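Local coordinates for FixK2 protein (Bradyrhizobium japonicum, PDB 4I2O) that is a CRP/FNR-type transcription factor that binds DNA and probably regulates genes connected with nitrogen fixation, at residues V39-I51 with A104-K116. The protein carries 1 engineered substitution. Numbering follows the deposited sequence.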
loop_
_atom_site.group_PDB
_atom_site.type_symbol
_atom_site.label_atom_id
_atom_site.label_comp_id
_atom_site.label_asym_id
_atom_site.label_seq_id
_atom_site.Cartn_x
_atom_site.Cartn_y
_atom_site.Cartn_z
ATOM N N VAL A 39 -11.526 -8.695 27.112
ATOM C CA VAL A 39 -10.459 -9.462 27.774
ATOM C C VAL A 39 -9.405 -10.059 26.813
ATOM O O VAL A 39 -9.698 -10.888 25.925
ATOM C CB VAL A 39 -11.033 -10.567 28.718
ATOM C CG1 VAL A 39 -11.798 -11.636 27.925
ATOM C CG2 VAL A 39 -9.914 -11.183 29.559
ATOM N N ALA A 40 -8.170 -9.601 26.948
ATOM C CA ALA A 40 -7.129 -10.096 26.052
ATOM C C ALA A 40 -6.494 -11.329 26.698
ATOM O O ALA A 40 -6.528 -11.471 27.942
ATOM C CB ALA A 40 -6.066 -9.016 25.767
ATOM N N THR A 41 -5.948 -12.227 25.876
ATOM C CA THR A 41 -5.212 -13.394 26.384
ATOM C C THR A 41 -3.760 -13.309 25.858
ATOM O O THR A 41 -3.471 -12.578 24.953
ATOM C CB THR A 41 -5.928 -14.757 26.044
ATOM O OG1 THR A 41 -5.977 -14.972 24.632
ATOM C CG2 THR A 41 -7.368 -14.750 26.537
ATOM N N GLU A 42 -2.823 -13.989 26.506
ATOM C CA GLU A 42 -1.429 -13.841 26.147
ATOM C C GLU A 42 -1.005 -15.067 25.353
ATOM O O GLU A 42 -1.526 -16.172 25.615
ATOM C CB GLU A 42 -0.621 -13.781 27.453
ATOM C CG GLU A 42 -0.577 -12.425 28.141
ATOM C CD GLU A 42 -0.017 -12.527 29.574
ATOM O OE1 GLU A 42 -0.782 -12.853 30.510
ATOM O OE2 GLU A 42 1.197 -12.288 29.745
ATOM N N PHE A 43 -0.035 -14.923 24.451
ATOM C CA PHE A 43 0.516 -16.098 23.770
ATOM C C PHE A 43 1.911 -15.787 23.286
ATOM O O PHE A 43 2.206 -14.662 23.089
ATOM C CB PHE A 43 -0.311 -16.422 22.531
ATOM C CG PHE A 43 -0.213 -17.849 22.116
ATOM C CD1 PHE A 43 -0.898 -18.824 22.827
ATOM C CD2 PHE A 43 0.555 -18.221 21.006
ATOM C CE1 PHE A 43 -0.805 -20.153 22.465
ATOM C CE2 PHE A 43 0.648 -19.551 20.619
ATOM C CZ PHE A 43 -0.036 -20.522 21.359
ATOM N N SER A 44 2.772 -16.787 23.086
ATOM C CA SER A 44 4.097 -16.461 22.564
ATOM C C SER A 44 4.419 -17.303 21.347
ATOM O O SER A 44 3.921 -18.444 21.241
ATOM C CB SER A 44 5.139 -16.722 23.662
ATOM O OG SER A 44 4.973 -15.783 24.705
ATOM N N TYR A 45 5.251 -16.762 20.462
ATOM C CA TYR A 45 5.725 -17.489 19.286
ATOM C C TYR A 45 7.252 -17.476 19.231
ATOM O O TYR A 45 7.857 -16.416 19.512
ATOM C CB TYR A 45 5.199 -16.808 18.005
ATOM C CG TYR A 45 3.660 -16.788 17.976
ATOM C CD1 TYR A 45 2.931 -17.862 17.427
ATOM C CD2 TYR A 45 2.945 -15.739 18.578
ATOM C CE1 TYR A 45 1.520 -17.846 17.415
ATOM C CE2 TYR A 45 1.557 -15.732 18.603
ATOM C CZ TYR A 45 0.854 -16.774 17.997
ATOM O OH TYR A 45 -0.532 -16.739 17.979
ATOM N N ARG A 46 7.850 -18.614 18.833
ATOM C CA ARG A 46 9.299 -18.745 18.611
ATOM C C ARG A 46 9.696 -18.011 17.335
ATOM O O ARG A 46 8.869 -17.807 16.409
ATOM C CB ARG A 46 9.752 -20.230 18.488
ATOM C CG ARG A 46 9.746 -21.033 19.778
ATOM C CD ARG A 46 9.903 -22.530 19.513
ATOM N NE ARG A 46 9.604 -23.320 20.716
ATOM C CZ ARG A 46 8.416 -23.869 20.963
ATOM N NH1 ARG A 46 7.421 -23.736 20.081
ATOM N NH2 ARG A 46 8.219 -24.563 22.073
ATOM N N LYS A 47 10.953 -17.573 17.296
ATOM C CA LYS A 47 11.564 -17.050 16.059
ATOM C C LYS A 47 11.150 -17.914 14.880
ATOM O O LYS A 47 11.199 -19.164 14.962
ATOM C CB LYS A 47 13.088 -17.037 16.232
ATOM C CG LYS A 47 13.904 -16.725 14.983
ATOM C CD LYS A 47 15.312 -16.256 15.394
ATOM C CE LYS A 47 16.262 -16.257 14.212
ATOM N NZ LYS A 47 16.017 -17.447 13.367
ATOM N N ASP A 48 10.679 -17.241 13.833
ATOM C CA ASP A 48 10.218 -17.854 12.583
ATOM C C ASP A 48 8.898 -18.617 12.635
ATOM O O ASP A 48 8.480 -19.180 11.624
ATOM C CB ASP A 48 11.293 -18.773 11.952
ATOM C CG ASP A 48 12.535 -18.017 11.485
ATOM O OD1 ASP A 48 12.466 -16.845 11.076
ATOM O OD2 ASP A 48 13.616 -18.627 11.512
ATOM N N GLU A 49 8.223 -18.650 13.781
ATOM C CA GLU A 49 6.924 -19.328 13.817
ATOM C C GLU A 49 5.859 -18.473 13.120
ATOM O O GLU A 49 5.807 -17.240 13.303
ATOM C CB GLU A 49 6.482 -19.536 15.249
ATOM C CG GLU A 49 5.448 -20.629 15.399
ATOM C CD GLU A 49 5.104 -20.893 16.862
ATOM O OE1 GLU A 49 6.018 -20.760 17.713
ATOM O OE2 GLU A 49 3.915 -21.195 17.134
ATOM N N GLU A 50 5.007 -19.132 12.344
ATOM C CA GLU A 50 3.919 -18.427 11.646
ATOM C C GLU A 50 2.822 -18.163 12.697
ATOM O O GLU A 50 2.493 -19.057 13.496
ATOM C CB GLU A 50 3.339 -19.314 10.559
ATOM C CG GLU A 50 2.224 -18.586 9.792
ATOM C CD GLU A 50 1.732 -19.339 8.559
ATOM O OE1 GLU A 50 0.748 -20.091 8.677
ATOM O OE2 GLU A 50 2.311 -19.155 7.473
ATOM N N ILE A 51 2.304 -16.940 12.725
ATOM C CA ILE A 51 1.224 -16.583 13.634
ATOM C C ILE A 51 -0.102 -16.811 12.899
ATOM O O ILE A 51 -1.035 -17.368 13.494
ATOM C CB ILE A 51 1.365 -15.132 14.061
ATOM C CG1 ILE A 51 2.713 -14.978 14.808
ATOM C CG2 ILE A 51 0.161 -14.731 14.912
ATOM C CD1 ILE A 51 3.066 -13.554 15.206
ATOM N N ALA A 104 1.892 -13.655 8.687
ATOM C CA ALA A 104 2.626 -12.936 9.736
ATOM C C ALA A 104 3.446 -13.979 10.413
ATOM O O ALA A 104 2.941 -15.091 10.671
ATOM C CB ALA A 104 1.646 -12.298 10.801
ATOM N N GLU A 105 4.696 -13.631 10.702
ATOM C CA GLU A 105 5.637 -14.561 11.346
ATOM C C GLU A 105 6.408 -13.823 12.390
ATOM O O GLU A 105 6.769 -12.675 12.212
ATOM C CB GLU A 105 6.686 -15.086 10.330
ATOM C CG GLU A 105 6.302 -16.305 9.541
ATOM C CD GLU A 105 7.334 -16.674 8.470
ATOM O OE1 GLU A 105 8.147 -15.791 8.081
ATOM O OE2 GLU A 105 7.286 -17.836 7.978
ATOM N N ALA A 106 6.735 -14.515 13.487
ATOM C CA ALA A 106 7.626 -13.922 14.483
ATOM C C ALA A 106 9.035 -13.807 13.913
ATOM O O ALA A 106 9.556 -14.764 13.374
ATOM C CB ALA A 106 7.657 -14.771 15.766
ATOM N N ILE A 107 9.654 -12.629 14.060
ATOM C CA ILE A 107 11.039 -12.406 13.603
ATOM C C ILE A 107 12.021 -12.944 14.637
ATOM O O ILE A 107 13.099 -13.467 14.286
ATOM C CB ILE A 107 11.303 -10.930 13.367
ATOM C CG1 ILE A 107 10.396 -10.441 12.232
ATOM C CG2 ILE A 107 12.748 -10.679 12.934
ATOM C CD1 ILE A 107 10.364 -8.892 12.169
ATOM N N ILE A 108 11.623 -12.821 15.907
ATOM C CA ILE A 108 12.414 -13.315 17.075
ATOM C C ILE A 108 11.371 -13.827 18.044
ATOM O O ILE A 108 10.194 -13.597 17.838
ATOM C CB ILE A 108 13.228 -12.174 17.751
ATOM C CG1 ILE A 108 12.364 -10.915 17.955
ATOM C CG2 ILE A 108 14.478 -11.810 16.897
ATOM C CD1 ILE A 108 13.051 -9.814 18.790
ATOM N N ASP A 109 11.784 -14.576 19.078
ATOM C CA ASP A 109 10.768 -14.954 20.085
ATOM C C ASP A 109 9.914 -13.746 20.460
ATOM O O ASP A 109 10.484 -12.671 20.768
ATOM C CB ASP A 109 11.455 -15.490 21.366
ATOM C CG ASP A 109 12.115 -16.829 21.160
ATOM O OD1 ASP A 109 11.948 -17.387 20.072
ATOM O OD2 ASP A 109 12.789 -17.346 22.094
ATOM N N THR A 110 8.578 -13.918 20.475
ATOM C CA THR A 110 7.662 -12.764 20.584
ATOM C C THR A 110 6.507 -13.125 21.497
ATOM O O THR A 110 5.988 -14.254 21.424
ATOM C CB THR A 110 7.126 -12.440 19.194
ATOM O OG1 THR A 110 8.224 -11.871 18.440
ATOM C CG2 THR A 110 5.993 -11.377 19.226
ATOM N N SER A 111 6.116 -12.184 22.367
ATOM C CA SER A 111 4.884 -12.364 23.146
ATOM C C SER A 111 3.841 -11.361 22.648
ATOM O O SER A 111 4.161 -10.227 22.313
ATOM C CB SER A 111 5.140 -12.190 24.650
ATOM O OG SER A 111 5.742 -10.932 24.931
ATOM N N VAL A 112 2.602 -11.821 22.526
ATOM C CA VAL A 112 1.552 -10.946 22.050
ATOM C C VAL A 112 0.390 -10.999 23.051
ATOM O O VAL A 112 0.289 -11.904 23.910
ATOM C CB VAL A 112 1.037 -11.386 20.673
ATOM C CG1 VAL A 112 2.186 -11.279 19.606
ATOM C CG2 VAL A 112 0.437 -12.802 20.770
ATOM N N ARG A 113 -0.495 -10.026 22.940
ATOM C CA ARG A 113 -1.832 -10.157 23.562
ATOM C C ARG A 113 -2.790 -10.339 22.377
ATOM O O ARG A 113 -2.539 -9.811 21.276
ATOM C CB ARG A 113 -2.196 -8.892 24.333
ATOM C CG ARG A 113 -1.243 -8.574 25.486
ATOM C CD ARG A 113 -1.671 -7.403 26.370
ATOM N NE ARG A 113 -2.368 -6.331 25.660
ATOM C CZ ARG A 113 -2.880 -5.256 26.264
ATOM N NH1 ARG A 113 -2.759 -5.111 27.583
ATOM N NH2 ARG A 113 -3.515 -4.317 25.560
ATOM N N LEU A 114 -3.880 -11.089 22.544
ATOM C CA LEU A 114 -4.828 -11.180 21.422
ATOM C C LEU A 114 -6.262 -11.191 21.906
ATOM O O LEU A 114 -6.514 -11.527 23.042
ATOM C CB LEU A 114 -4.553 -12.388 20.520
ATOM C CG LEU A 114 -4.402 -13.748 21.215
ATOM C CD1 LEU A 114 -5.722 -14.409 21.422
ATOM C CD2 LEU A 114 -3.506 -14.634 20.380
ATOM N N VAL A 115 -7.188 -10.815 21.023
ATOM C CA VAL A 115 -8.603 -10.773 21.354
ATOM C C VAL A 115 -9.334 -11.390 20.188
ATOM O O VAL A 115 -8.834 -11.361 19.077
ATOM C CB VAL A 115 -9.102 -9.324 21.540
ATOM C CG1 VAL A 115 -8.496 -8.704 22.811
ATOM C CG2 VAL A 115 -8.745 -8.507 20.373
ATOM N N LYS A 116 -10.510 -11.958 20.427
ATOM C CA LYS A 116 -11.261 -12.468 19.292
ATOM C C LYS A 116 -11.768 -11.304 18.451
ATOM O O LYS A 116 -12.258 -10.304 18.982
ATOM C CB LYS A 116 -12.446 -13.331 19.697
ATOM C CG LYS A 116 -12.071 -14.538 20.502
ATOM C CD LYS A 116 -13.226 -15.537 20.586
ATOM C CE LYS A 116 -12.866 -16.658 21.560
ATOM N NZ LYS A 116 -12.605 -16.126 22.934
HETATM O O HOH W 1 13.624 -14.405 11.817
#
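Backbone bonds pair T41, F43 and Y45 with L114, V112 and T110: each pair exchanges two N-H...O bonds, and the axes of strands 41-45 and 110-116 run antiparallel at 152°, with a closest approach of 4.7 Å. Beyond Y45 the ladder gives way to a type II turn, R46 to E49, that residues 106-109 follow round. There the carboxylate of D109 stands in for a backbone acceptor, its OD1 taking K47 N at 3.0 Å nearly along the C-O axis. D48 N then reaches A106 O, and pairing resumes with A106 N to E49 O and I51 N to A104 O (2.8 Å).

Apolar contact gathers on the face carrying F43, Y45, V112 and L114. With CG anti to the carbonyl carbon (chi1 -60°), the Y45 ring is directed between I51 and F43: I51 CG1 sits over the centre of one face, 3.7 Å above the plane, F43 CD2 lies offset toward the rim of the opposite face, and V112 CG2 meets the edge at CE2, 3.8 Å away. Separately, the backbone course sets Y45 CB against A106 CB at 3.9 Å. In the non-hydrogen-bonded pair E50-E105, E105 CG makes van der Waals contact with E50 CA (3.8 Å).

Polar links fasten the turn. R46 N donates to E49 OE1 from above the carboxylate plane, and a water bridges D48 OD1 and I107 O. E105 OE1 and D48 OD1 both form salt bridges with R70 of the adjoining strand 69-74. A glutamine in place of E105 would probably weaken the grip on R70, leaving that guanidinium with D48 as its remaining carboxylate mate in this group.

Such paired antiparallel strands, passing together from one sheet to the next, are characteristic of the jelly-roll beta-sandwich of cyclic-nucleotide-binding domains in CRP/FNR regulators.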